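PDB 2GEY: AclR protein from Streptomyces galilaeus, which is a putative hydroxylase of the SnoaL-like family that probably acts in the biosynthesis of aromatic polyketide antibiotics. Local coordinates for residues W17-L22 with M51-L55; K56-L61 with A83-F89. All coordinates share one frame; numbering follows the deposited sequence.

Contact 1. Residues W17-L22 with M51-L55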
loop_
_atom_site.group_PDB
_atom_site.type_symbol
_atom_site.label_atom_id
_atom_site.label_comp_id
_atom_site.label_asym_id
_atom_site.label_seq_id
_atom_site.Cartn_x
_atom_site.Cartn_y
_atom_site.Cartn_z
ATOM N N TRP A 17 16.850 7.337 9.606
ATOM C CA TRP A 17 16.400 5.960 9.821
ATOM C C TRP A 17 17.545 4.988 9.573
ATOM O O TRP A 17 17.758 4.061 10.345
ATOM C CB TRP A 17 15.241 5.594 8.887
ATOM C CG TRP A 17 13.884 5.813 9.500
ATOM C CD1 TRP A 17 12.920 6.668 9.076
ATOM C CD2 TRP A 17 13.357 5.152 10.652
ATOM N NE1 TRP A 17 11.820 6.585 9.897
ATOM C CE2 TRP A 17 12.066 5.666 10.877
ATOM C CE3 TRP A 17 13.856 4.178 11.520
ATOM C CZ2 TRP A 17 11.257 5.227 11.932
ATOM C CZ3 TRP A 17 13.051 3.744 12.570
ATOM C CH2 TRP A 17 11.765 4.273 12.761
ATOM N N ASN A 18 18.269 5.206 8.487
ATOM C CA ASN A 18 19.267 4.233 8.038
ATOM C C ASN A 18 20.554 4.218 8.849
ATOM O O ASN A 18 21.352 3.278 8.715
ATOM C CB ASN A 18 19.565 4.425 6.550
ATOM C CG ASN A 18 18.480 3.822 5.661
ATOM O OD1 ASN A 18 17.726 2.937 6.099
ATOM N ND2 ASN A 18 18.403 4.278 4.419
ATOM N N ARG A 19 20.762 5.247 9.663
ATOM C CA ARG A 19 21.809 5.216 10.694
ATOM C C ARG A 19 21.222 5.032 12.100
ATOM O O ARG A 19 21.931 5.154 13.109
ATOM C CB ARG A 19 22.714 6.453 10.606
ATOM C CG ARG A 19 22.042 7.744 10.858
ATOM C CD ARG A 19 23.045 8.909 11.011
ATOM N NE ARG A 19 22.291 10.070 11.446
ATOM C CZ ARG A 19 21.665 10.916 10.639
ATOM N NH1 ARG A 19 21.762 10.803 9.327
ATOM N NH2 ARG A 19 20.955 11.905 11.161
ATOM N N TRP A 20 19.936 4.693 12.153
ATOM C CA TRP A 20 19.248 4.345 13.397
ATOM C C TRP A 20 19.251 5.477 14.432
ATOM O O TRP A 20 19.480 5.242 15.628
ATOM C CB TRP A 20 19.834 3.041 13.958
ATOM C CG TRP A 20 19.968 2.029 12.873
ATOM C CD1 TRP A 20 18.956 1.467 12.153
ATOM C CD2 TRP A 20 21.182 1.502 12.335
ATOM N NE1 TRP A 20 19.463 0.612 11.216
ATOM C CE2 TRP A 20 20.829 0.616 11.300
ATOM C CE3 TRP A 20 22.536 1.700 12.620
ATOM C CZ2 TRP A 20 21.778 -0.082 10.556
ATOM C CZ3 TRP A 20 23.480 1.008 11.877
ATOM C CH2 TRP A 20 23.097 0.121 10.866
ATOM N N ASP A 21 18.962 6.686 13.947
ATOM C CA ASP A 21 18.989 7.919 14.733
ATOM C C ASP A 21 17.599 8.556 14.746
ATOM O O ASP A 21 17.275 9.356 13.872
ATOM C CB ASP A 21 19.994 8.895 14.114
ATOM C CG ASP A 21 19.984 10.268 14.786
ATOM O OD1 ASP A 21 19.491 10.395 15.924
ATOM O OD2 ASP A 21 20.483 11.223 14.162
ATOM N N LEU A 22 16.775 8.213 15.727
ATOM C CA LEU A 22 15.400 8.711 15.724
ATOM C C LEU A 22 15.339 10.230 15.903
ATOM O O LEU A 22 14.436 10.871 15.382
ATOM C CB LEU A 22 14.543 8.004 16.773
ATOM C CG LEU A 22 14.374 6.491 16.612
ATOM C CD1 LEU A 22 13.446 5.955 17.693
ATOM C CD2 LEU A 22 13.855 6.153 15.238
ATOM N N MET A 51 8.120 3.852 16.744
ATOM C CA MET A 51 9.427 4.001 16.111
ATOM C C MET A 51 10.503 3.346 16.977
ATOM O O MET A 51 11.328 2.586 16.471
ATOM C CB MET A 51 9.739 5.483 15.876
ATOM C CG MET A 51 8.820 6.127 14.845
ATOM S SD MET A 51 8.869 7.932 14.851
ATOM C CE MET A 51 10.489 8.224 14.150
ATOM N N GLU A 52 10.476 3.632 18.278
ATOM C CA GLU A 52 11.428 3.047 19.230
ATOM C C GLU A 52 11.307 1.523 19.284
ATOM O O GLU A 52 12.313 0.809 19.272
ATOM C CB GLU A 52 11.216 3.629 20.638
ATOM C CG GLU A 52 11.632 5.097 20.760
ATOM C CD GLU A 52 11.298 5.711 22.109
ATOM O OE1 GLU A 52 10.285 5.319 22.732
ATOM O OE2 GLU A 52 12.060 6.598 22.556
ATOM N N GLY A 53 10.073 1.033 19.367
ATOM C CA GLY A 53 9.819 -0.408 19.442
ATOM C C GLY A 53 10.223 -1.117 18.164
ATOM O O GLY A 53 10.761 -2.226 18.201
ATOM N N GLY A 54 9.966 -0.472 17.031
ATOM C CA GLY A 54 10.348 -1.010 15.732
ATOM C C GLY A 54 11.852 -1.130 15.589
ATOM O O GLY A 54 12.364 -2.151 15.130
ATOM N N LEU A 55 12.564 -0.090 16.006
ATOM C CA LEU A 55 14.021 -0.094 15.958
ATOM C C LEU A 55 14.625 -1.160 16.874
ATOM O O LEU A 55 15.624 -1.790 16.530
ATOM C CB LEU A 55 14.554 1.294 16.322
ATOM C CG LEU A 55 15.982 1.669 15.930
ATOM C CD1 LEU A 55 16.323 1.246 14.518
ATOM C CD2 LEU A 55 16.156 3.181 16.096
#
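Trp17, in the last turn of helix 3-18, lays the six-membered end of its indole across the side chain of Met51. Trp17 CZ2 lies 3.8 Å from CE of Met51, and Trp17 CH2 lies 3.9 Å from Met51 CB. The two side chains cross at about a right angle. Met51 bends at its last torsion (chi3 71°), and this brings the methyl against Trp17 CZ2 and near Leu22 CD2.

The helix then ends in a Schellman motif. Trp20, with positive phi, is the C-prime residue, and its backbone N bonds to Trp17 O. The Trp20 indole meets Leu55 through the pyrrole part, Trp20 CD1 standing 3.5 Å from Leu55 CD1, and here too the side chains cross at about a right angle. Asp21 OD2 forms a salt bridge with Arg19 NH2, and Asp21 OD1 bonds to Ser23 OG.

Leu22 points back at helix 44-57 and reaches Leu55 tip to tip, its CG 3.8 Å from Leu55 CD2. The two methyls of Leu22 divide the remaining work: CD1 sits against Glu52 CG at 3.7 Å, and CD2 approaches Met51 CE at 4.1 Å. No hydrogen bond crosses the interface. This is apolar packing of a Schellman-capped helix end against a second helix, within the alpha+beta barrel of the NTF2-like fold.

Contact 2. Residues K56-L61 with A83-F89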
loop_
_atom_site.group_PDB
_atom_site.type_symbol
_atom_site.label_atom_id
_atom_site.label_comp_id
_atom_site.label_asym_id
_atom_site.label_seq_id
_atom_site.Cartn_x
_atom_site.Cartn_y
_atom_site.Cartn_z
ATOM N N LYS A 56 14.020 -1.375 18.037
ATOM C CA LYS A 56 14.490 -2.421 18.951
ATOM C C LYS A 56 14.328 -3.827 18.356
ATOM O O LYS A 56 15.215 -4.670 18.481
ATOM C CB LYS A 56 13.739 -2.342 20.280
ATOM C CG LYS A 56 14.323 -3.229 21.346
ATOM C CD LYS A 56 13.451 -3.301 22.599
ATOM C CE LYS A 56 13.806 -4.521 23.443
ATOM N NZ LYS A 56 13.496 -5.822 22.739
ATOM N N ALA A 57 13.194 -4.067 17.706
ATOM C CA ALA A 57 12.888 -5.375 17.129
ATOM C C ALA A 57 13.741 -5.651 15.888
ATOM O O ALA A 57 14.160 -6.796 15.657
ATOM C CB ALA A 57 11.419 -5.457 16.778
ATOM N N PHE A 58 13.992 -4.589 15.119
ATOM C CA PHE A 58 14.701 -4.650 13.841
ATOM C C PHE A 58 15.882 -3.662 13.820
ATOM O O PHE A 58 15.880 -2.691 13.055
ATOM C CB PHE A 58 13.710 -4.356 12.721
ATOM C CG PHE A 58 12.489 -5.229 12.771
ATOM C CD1 PHE A 58 12.586 -6.579 12.475
ATOM C CD2 PHE A 58 11.256 -4.715 13.162
ATOM C CE1 PHE A 58 11.475 -7.404 12.540
ATOM C CE2 PHE A 58 10.133 -5.538 13.223
ATOM C CZ PHE A 58 10.249 -6.883 12.917
ATOM N N PRO A 59 16.905 -3.926 14.649
ATOM C CA PRO A 59 17.991 -2.960 14.903
ATOM C C PRO A 59 18.887 -2.635 13.708
ATOM O O PRO A 59 19.627 -1.646 13.752
ATOM C CB PRO A 59 18.805 -3.637 16.003
ATOM C CG PRO A 59 18.525 -5.074 15.871
ATOM C CD PRO A 59 17.095 -5.164 15.429
ATOM N N ASP A 60 18.826 -3.464 12.670
ATOM C CA ASP A 60 19.637 -3.282 11.472
ATOM C C ASP A 60 18.794 -2.862 10.274
ATOM O O ASP A 60 19.220 -2.997 9.124
ATOM C CB ASP A 60 20.393 -4.575 11.158
ATOM C CG ASP A 60 19.474 -5.763 10.912
ATOM O OD1 ASP A 60 18.229 -5.632 10.977
ATOM O OD2 ASP A 60 20.013 -6.852 10.659
ATOM N N LEU A 61 17.595 -2.349 10.527
ATOM C CA LEU A 61 16.673 -2.090 9.430
ATOM C C LEU A 61 17.260 -1.084 8.442
ATOM O O LEU A 61 18.060 -0.211 8.814
ATOM C CB LEU A 61 15.303 -1.635 9.935
ATOM C CG LEU A 61 15.222 -0.298 10.672
ATOM C CD1 LEU A 61 15.114 0.878 9.698
ATOM C CD2 LEU A 61 14.032 -0.308 11.635
ATOM N N ALA A 83 15.262 -6.006 7.094
ATOM C CA ALA A 83 15.894 -6.097 8.396
ATOM C C ALA A 83 16.034 -7.545 8.827
ATOM O O ALA A 83 15.564 -8.456 8.145
ATOM C CB ALA A 83 15.065 -5.344 9.422
ATOM N N THR A 84 16.670 -7.730 9.979
ATOM C CA THR A 84 16.697 -9.022 10.655
ATOM C C THR A 84 15.838 -8.908 11.913
ATOM O O THR A 84 15.864 -7.883 12.600
ATOM C CB THR A 84 18.131 -9.416 11.050
ATOM O OG1 THR A 84 19.011 -9.154 9.954
ATOM C CG2 THR A 84 18.201 -10.874 11.380
ATOM N N HIS A 85 15.088 -9.964 12.218
ATOM C CA HIS A 85 14.229 -9.981 13.396
ATOM C C HIS A 85 15.058 -10.393 14.614
ATOM O O HIS A 85 15.280 -11.585 14.855
ATOM C CB HIS A 85 13.031 -10.923 13.186
ATOM C CG HIS A 85 12.048 -10.910 14.316
ATOM N ND1 HIS A 85 11.213 -11.973 14.593
ATOM C CD2 HIS A 85 11.778 -9.967 15.249
ATOM C CE1 HIS A 85 10.465 -11.679 15.643
ATOM N NE2 HIS A 85 10.795 -10.471 16.066
ATOM N N GLN A 86 15.515 -9.389 15.364
ATOM C CA GLN A 86 16.430 -9.585 16.491
ATOM C C GLN A 86 15.790 -9.334 17.855
ATOM O O GLN A 86 16.325 -9.782 18.872
ATOM C CB GLN A 86 17.650 -8.662 16.359
ATOM C CG GLN A 86 18.460 -8.813 15.076
ATOM C CD GLN A 86 19.265 -10.105 14.989
ATOM O OE1 GLN A 86 19.947 -10.347 13.992
ATOM N NE2 GLN A 86 19.197 -10.934 16.023
ATOM N N GLY A 87 14.668 -8.620 17.891
ATOM C CA GLY A 87 13.951 -8.362 19.147
ATOM C C GLY A 87 12.492 -8.762 19.053
ATOM O O GLY A 87 11.943 -8.846 17.958
ATOM N N GLU A 88 11.862 -9.022 20.200
ATOM C CA GLU A 88 10.458 -9.422 20.208
ATOM C C GLU A 88 9.604 -8.374 19.491
ATOM O O GLU A 88 9.796 -7.170 19.659
ATOM C CB GLU A 88 9.942 -9.659 21.634
ATOM C CG GLU A 88 8.597 -10.398 21.687
ATOM C CD GLU A 88 8.081 -10.619 23.102
ATOM O OE1 GLU A 88 6.865 -10.435 23.328
ATOM O OE2 GLU A 88 8.876 -11.005 23.984
ATOM N N PHE A 89 8.672 -8.854 18.670
ATOM C CA PHE A 89 7.783 -7.985 17.919
ATOM C C PHE A 89 6.416 -8.639 17.762
ATOM O O PHE A 89 6.324 -9.802 17.373
ATOM C CB PHE A 89 8.380 -7.675 16.545
ATOM C CG PHE A 89 7.690 -6.551 15.833
ATOM C CD1 PHE A 89 7.777 -5.254 16.317
ATOM C CD2 PHE A 89 6.945 -6.784 14.692
ATOM C CE1 PHE A 89 7.139 -4.211 15.671
ATOM C CE2 PHE A 89 6.300 -5.745 14.036
ATOM C CZ PHE A 89 6.400 -4.455 14.524
HETATM O O HOH W 1 11.883 -5.902 20.545
#
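Ala57 O, at the C-terminal end of helix 44-57, accepts two backbone bonds from the loop after strand 74-84. Gln86 N, at 2.9 Å, comes nearly in line with the carbonyl, whereas Gly87 N approaches at a C=O...N angle of 119°. Gly87 passes close to the helix end, its CA 4.0 Å from Lys56 O.

The carboxylate of Asp60 makes a second polar grip, on Thr84. OD1 receives the backbone N of Thr84 at 2.8 Å in an almost straight bond (171°), and OD2 receives Thr84 OG1 at 2.6 Å, each through its syn lone pair. Thr84 OG1 also bonds to Arg98. Farther out, one water links Lys56 NZ to Glu88 O.

Apolar contacts centre on Phe58. Its CE2 edge comes over the middle of one face of Phe89 in a T-shaped pair, centroids 4.9 Å apart and planes at 67°. His85 joins the aromatic cluster obliquely, its CD2 3.7 Å from Phe58 CE1. Ala83 CB touches both Phe58 CB and Leu61 CB, and Pro59 crosses the aliphatic part of Gln86. Leu126 of helix 124-129 touches both phenylalanines. The end of helix 44-57 is thus bound by N-H groups of the loop after strand 74-84, and the type I turn from Phe58 to Leu61 sets Asp60 against Thr84 at the strand's end, in the NTF2-like fold.

Overall arrangement
From the N terminus, helix 3-18 runs to the turn at 17-22. The chain continues through helix 23-26 and strands 29-30, 33-37 and 40-42 before helix 44-57 returns to that turn, closing the first loop at contact 1. Contact 2 opens directly afterwards, at the end of the same helix, and closes when the hairpin of strands 62-71 and 74-84 comes back to it. The two loops therefore follow in series, neither nesting nor crossing. Their centres lie about 10 Å apart, and a hydrogen bond from Trp20 NE1 to Leu61 O, 2.9 Å, joins them directly. Contact 1 joins the end of helix 3-18 to helix 44-57, and contact 2 joins that helix to the end of strand 74-84.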